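Local coordinates for NreA protein (Staphylococcus carnosus subsp. carnosus TM300, PDB 4IUH), which functions as a cytosolic GAF-domain nitrate receptor in the staphylococcal nitrate regulation system, at residues A[87-95]-A[115-124]. Sequence-based numbering, arbitrary orientation.
Sequences GSRKIVEDV and LTAMVAIPLW
Thr116 O accepts Val95 N at 2.9 Å, along a nearly straight bond (176°) that comes from above the carbonyl plane, and two waters besides, one of them weakly, where the strand bends at a classic beta bulge in which Thr116 and Ala117 both face Gln137. One water links Thr116 O to Asp94 OD1; the second, held by Glu93 O, makes the weak bond. Asp94 is the N-cap of helix 95-98, so the bulge meets the start of that helix.

Beyond the bend, 90-92 pairs antiparallel with 118-124 and forms an outermost strand of the five-stranded antiparallel GAF sheet, next to 115-125, which in turn pairs with 128-138. Four backbone bonds fix the register: Lys90 and Ala120 exchange two, as do Val92 and Met118, with Val92 N to Met118 O the shorter at 2.7 Å. Ile91 and Val119 form the intervening non-hydrogen-bonded pair.

The two faces differ. Beside helix 78-86, Met118 CE touches Val92 CG2 at 3.7 Å: chi1 of 75° sets CG between N and C, and the chain then runs extended alongside the valine. On the face of Ile91 and Val119, the Arg89 chain bends at chi3 (57°), and its guanidinium, salt-bridged through NE to Glu162 and hydrogen-bonded through NH1 to Thr148 O and Phe150 O, lies with one face against Ile121, whose CG1 sits 4.1 Å above the guanidinium plane, over its centre.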
ATOM      1  N   GLY A  87       9.074   0.455   8.862  1.00 21.33           N
ATOM      2  CA  GLY A  87       9.969   0.125   7.768  1.00 24.79           C
ATOM      3  C   GLY A  87       9.889  -1.335   7.344  1.00 27.52           C
ATOM      4  O   GLY A  87      10.705  -1.796   6.551  1.00 30.74           O
ATOM      5  N   SER A  88       8.909  -2.065   7.872  1.00 32.52           N
ATOM      6  CA  SER A  88       8.714  -3.468   7.509  1.00 31.58           C
ATOM      7  C   SER A  88       7.305  -3.716   6.971  1.00 26.00           C
ATOM      8  O   SER A  88       6.380  -2.959   7.257  1.00 22.38           O
ATOM      9  CB  SER A  88       8.987  -4.374   8.706  1.00 31.12           C
ATOM     10  OG  SER A  88       8.088  -4.097   9.761  1.00 27.55           O
ATOM     11  N   ARG A  89       7.141  -4.777   6.188  1.00 15.25           N
ATOM     12  CA  ARG A  89       5.866  -5.008   5.515  1.00 13.50           C
ATOM     13  C   ARG A  89       4.788  -5.467   6.485  1.00 13.06           C
ATOM     14  O   ARG A  89       5.101  -5.997   7.546  1.00 14.37           O
ATOM     15  CB  ARG A  89       6.019  -5.993   4.347  1.00 13.95           C
ATOM     16  CG  ARG A  89       6.401  -7.413   4.735  1.00 15.66           C
ATOM     17  CD  ARG A  89       6.785  -8.203   3.491  1.00 16.63           C
ATOM     18  NE  ARG A  89       7.870  -7.543   2.769  1.00 17.39           N
ATOM     19  CZ  ARG A  89       8.226  -7.813   1.517  1.00 18.21           C
ATOM     20  NH1 ARG A  89       7.590  -8.747   0.819  1.00 18.39           N
ATOM     21  NH2 ARG A  89       9.225  -7.142   0.962  1.00 19.20           N
ATOM     22  N   LYS A  90       3.526  -5.233   6.131  1.00 24.39           N
ATOM     23  CA  LYS A  90       2.404  -5.760   6.904  1.00 23.68           C
ATOM     24  C   LYS A  90       1.548  -6.672   6.039  1.00 23.07           C
ATOM     25  O   LYS A  90       1.137  -6.297   4.942  1.00 22.19           O
ATOM     26  CB  LYS A  90       1.535  -4.642   7.486  1.00 22.49           C
ATOM     27  CG  LYS A  90       0.389  -5.183   8.356  1.00 22.49           C
ATOM     28  CD  LYS A  90      -0.514  -4.072   8.898  1.00 21.97           C
ATOM     29  CE  LYS A  90      -1.540  -4.616   9.899  1.00 22.75           C
ATOM     30  NZ  LYS A  90      -0.887  -5.348  11.029  1.00 24.44           N
ATOM     31  N   ILE A  91       1.285  -7.873   6.536  1.00 20.17           N
ATOM     32  CA  ILE A  91       0.531  -8.862   5.778  1.00 20.26           C
ATOM     33  C   ILE A  91      -0.767  -9.221   6.488  1.00 20.46           C
ATOM     34  O   ILE A  91      -0.765  -9.623   7.655  1.00 21.54           O
ATOM     35  CB  ILE A  91       1.362 -10.132   5.537  1.00 21.99           C
ATOM     36  CG1 ILE A  91       2.592  -9.796   4.693  1.00 22.41           C
ATOM     37  CG2 ILE A  91       0.528 -11.193   4.849  1.00 22.64           C
ATOM     38  CD1 ILE A  91       3.777 -10.673   4.969  1.00 24.65           C
ATOM     39  N   VAL A  92      -1.880  -9.058   5.782  1.00 13.01           N
ATOM     40  CA  VAL A  92      -3.177  -9.396   6.341  1.00 13.65           C
ATOM     41  C   VAL A  92      -3.913 -10.373   5.440  1.00 14.64           C
ATOM     42  O   VAL A  92      -4.495  -9.972   4.433  1.00 14.19           O
ATOM     43  CB  VAL A  92      -4.047  -8.155   6.536  1.00 12.65           C
ATOM     44  CG1 VAL A  92      -5.335  -8.541   7.265  1.00 13.81           C
ATOM     45  CG2 VAL A  92      -3.282  -7.094   7.304  1.00 11.91           C
ATOM     46  N   GLU A  93      -3.891 -11.649   5.814  1.00 29.52           N
ATOM     47  CA  GLU A  93      -4.543 -12.693   5.028  1.00 31.04           C
ATOM     48  C   GLU A  93      -6.060 -12.538   5.049  1.00 31.45           C
ATOM     49  O   GLU A  93      -6.722 -12.810   4.055  1.00 32.19           O
ATOM     50  CB  GLU A  93      -4.162 -14.084   5.552  1.00 33.23           C
ATOM     51  CG  GLU A  93      -2.667 -14.322   5.715  1.00 33.46           C
ATOM     52  CD  GLU A  93      -1.980 -14.732   4.423  1.00 34.11           C
ATOM     53  OE1 GLU A  93      -2.660 -14.829   3.373  1.00 34.23           O
ATOM     54  OE2 GLU A  93      -0.748 -14.963   4.456  1.00 34.76           O
ATOM     55  N   ASP A  94      -6.598 -12.098   6.188  1.00 18.34           N
ATOM     56  CA  ASP A  94      -8.045 -12.021   6.392  1.00 19.37           C
ATOM     57  C   ASP A  94      -8.403 -10.745   7.145  1.00 18.28           C
ATOM     58  O   ASP A  94      -8.365 -10.696   8.381  1.00 18.80           O
ATOM     59  CB  ASP A  94      -8.535 -13.258   7.155  1.00 21.91           C
ATOM     60  CG  ASP A  94     -10.057 -13.373   7.200  1.00 23.65           C
ATOM     61  OD1 ASP A  94     -10.762 -12.359   7.019  1.00 22.89           O
ATOM     62  OD2 ASP A  94     -10.555 -14.496   7.435  1.00 26.16           O
ATOM     63  N   VAL A  95      -8.771  -9.717   6.392  1.00 16.51           N
ATOM     64  CA  VAL A  95      -9.039  -8.411   6.972  1.00 15.65           C
ATOM     65  C   VAL A  95     -10.187  -8.444   7.984  1.00 17.37           C
ATOM     66  O   VAL A  95     -10.067  -7.894   9.080  1.00 17.37           O
ATOM     67  CB  VAL A  95      -9.305  -7.355   5.883  1.00 14.72           C
ATOM     68  CG1 VAL A  95      -9.805  -6.064   6.506  1.00 14.53           C
ATOM     69  CG2 VAL A  95      -8.038  -7.108   5.073  1.00 13.15           C
ATOM     70  N   LEU A 115     -11.354  -4.101   0.813  1.00 16.48           N
ATOM     71  CA  LEU A 115     -10.301  -5.104   0.758  1.00 15.41           C
ATOM     72  C   LEU A 115     -10.548  -6.197   1.789  1.00 15.83           C
ATOM     73  O   LEU A 115     -10.892  -5.908   2.932  1.00 15.75           O
ATOM     74  CB  LEU A 115      -8.928  -4.462   0.980  1.00 13.35           C
ATOM     75  CG  LEU A 115      -8.549  -3.350  -0.004  1.00 13.15           C
ATOM     76  CD1 LEU A 115      -7.104  -2.898   0.198  1.00 11.51           C
ATOM     77  CD2 LEU A 115      -8.783  -3.787  -1.442  1.00 14.59           C
ATOM     78  N   THR A 116     -10.367  -7.446   1.378  1.00 16.61           N
ATOM     79  CA  THR A 116     -10.569  -8.584   2.264  1.00 17.48           C
ATOM     80  C   THR A 116      -9.241  -9.242   2.620  1.00 16.41           C
ATOM     81  O   THR A 116      -9.161 -10.045   3.540  1.00 17.01           O
ATOM     82  CB  THR A 116     -11.521  -9.619   1.631  1.00 20.05           C
ATOM     83  OG1 THR A 116     -10.988 -10.061   0.377  1.00 20.40           O
ATOM     84  CG2 THR A 116     -12.890  -8.997   1.394  1.00 21.68           C
ATOM     85  N   ALA A 117      -8.196  -8.885   1.884  1.00 15.19           N
ATOM     86  CA  ALA A 117      -6.843  -9.365   2.163  1.00 14.42           C
ATOM     87  C   ALA A 117      -5.848  -8.363   1.583  1.00 12.93           C
ATOM     88  O   ALA A 117      -6.130  -7.758   0.552  1.00 13.02           O
ATOM     89  CB  ALA A 117      -6.627 -10.749   1.546  1.00 16.03           C
ATOM     90  N   MET A 118      -4.693  -8.190   2.226  1.00 16.45           N
ATOM     91  CA  MET A 118      -3.709  -7.225   1.731  1.00 15.38           C
ATOM     92  C   MET A 118      -2.265  -7.441   2.194  1.00 15.13           C
ATOM     93  O   MET A 118      -1.999  -8.047   3.232  1.00 15.53           O
ATOM     94  CB  MET A 118      -4.140  -5.795   2.077  1.00 14.55           C
ATOM     95  CG  MET A 118      -3.930  -5.444   3.535  1.00 14.05           C
ATOM     96  SD  MET A 118      -4.981  -4.094   4.087  1.00 13.94           S
ATOM     97  CE  MET A 118      -4.508  -3.985   5.818  1.00 13.83           C
ATOM     98  N   VAL A 119      -1.343  -6.937   1.382  1.00 13.51           N
ATOM     99  CA  VAL A 119       0.065  -6.826   1.734  1.00 13.59           C
ATOM    100  C   VAL A 119       0.483  -5.378   1.509  1.00 12.88           C
ATOM    101  O   VAL A 119       0.249  -4.809   0.442  1.00 12.74           O
ATOM    102  CB  VAL A 119       0.965  -7.724   0.853  1.00 14.84           C
ATOM    103  CG1 VAL A 119       2.426  -7.571   1.260  1.00 15.68           C
ATOM    104  CG2 VAL A 119       0.542  -9.176   0.947  1.00 16.08           C
ATOM    105  N   ALA A 120       1.091  -4.778   2.521  1.00 11.31           N
ATOM    106  CA  ALA A 120       1.574  -3.412   2.420  1.00 10.95           C
ATOM    107  C   ALA A 120       3.085  -3.452   2.551  1.00 11.79           C
ATOM    108  O   ALA A 120       3.606  -3.986   3.521  1.00 12.73           O
ATOM    109  CB  ALA A 120       0.959  -2.550   3.515  1.00 10.40           C
ATOM    110  N   ILE A 121       3.790  -2.896   1.573  1.00 10.28           N
ATOM    111  CA  ILE A 121       5.246  -2.992   1.555  1.00 11.56           C
ATOM    112  C   ILE A 121       5.930  -1.631   1.580  1.00 11.96           C
ATOM    113  O   ILE A 121       5.635  -0.769   0.754  1.00 11.80           O
ATOM    114  CB  ILE A 121       5.732  -3.790   0.334  1.00 12.67           C
ATOM    115  CG1 ILE A 121       5.164  -5.209   0.379  1.00 12.79           C
ATOM    116  CG2 ILE A 121       7.241  -3.843   0.294  1.00 14.43           C
ATOM    117  CD1 ILE A 121       5.283  -5.940  -0.935  1.00 13.95           C
ATOM    118  N   PRO A 122       6.859  -1.441   2.528  1.00 12.89           N
ATOM    119  CA  PRO A 122       7.626  -0.195   2.625  1.00 13.81           C
ATOM    120  C   PRO A 122       8.437   0.059   1.372  1.00 15.06           C
ATOM    121  O   PRO A 122       9.129  -0.842   0.895  1.00 16.16           O
ATOM    122  CB  PRO A 122       8.553  -0.439   3.820  1.00 15.19           C
ATOM    123  CG  PRO A 122       8.623  -1.928   3.955  1.00 15.47           C
ATOM    124  CD  PRO A 122       7.269  -2.421   3.545  1.00 13.62           C
ATOM    125  N   LEU A 123       8.317   1.270   0.837  1.00 16.52           N
ATOM    126  CA  LEU A 123       9.107   1.698  -0.300  1.00 17.77           C
ATOM    127  C   LEU A 123      10.296   2.522   0.185  1.00 19.73           C
ATOM    128  O   LEU A 123      10.124   3.565   0.819  1.00 19.73           O
ATOM    129  CB  LEU A 123       8.258   2.539  -1.250  1.00 17.35           C
ATOM    130  CG  LEU A 123       7.030   1.876  -1.872  1.00 15.97           C
ATOM    131  CD1 LEU A 123       6.321   2.857  -2.795  1.00 16.30           C
ATOM    132  CD2 LEU A 123       7.419   0.592  -2.618  1.00 16.64           C
ATOM    133  N   TRP A 124      11.499   2.053  -0.123  1.00 20.82           N
ATOM    134  CA  TRP A 124      12.713   2.748   0.276  1.00 23.27           C
ATOM    135  C   TRP A 124      13.321   3.525  -0.878  1.00 25.27           C
ATOM    136  O   TRP A 124      13.362   3.049  -2.012  1.00 25.72           O
ATOM    137  CB  TRP A 124      13.739   1.764   0.826  1.00 24.96           C
ATOM    138  CG  TRP A 124      13.355   1.174   2.142  1.00 23.88           C
ATOM    139  CD1 TRP A 124      12.306   0.338   2.393  1.00 21.61           C
ATOM    140  CD2 TRP A 124      14.024   1.363   3.392  1.00 25.51           C
ATOM    141  NE1 TRP A 124      12.278  -0.000   3.722  1.00 21.69           N
ATOM    142  CE2 TRP A 124      13.323   0.614   4.358  1.00 24.09           C
ATOM    143  CE3 TRP A 124      15.147   2.094   3.790  1.00 28.41           C
ATOM    144  CZ2 TRP A 124      13.709   0.573   5.694  1.00 25.51           C
ATOM    145  CZ3 TRP A 124      15.528   2.056   5.118  1.00 29.82           C
ATOM    146  CH2 TRP A 124      14.812   1.303   6.055  1.00 28.38           C
TER
HETATM  147  O   HOH W   1      -9.100 -13.363   3.016  1.00 14.85           O
HETATM  148  O   HOH W   2     -11.452 -10.850   5.173  1.00 18.56           O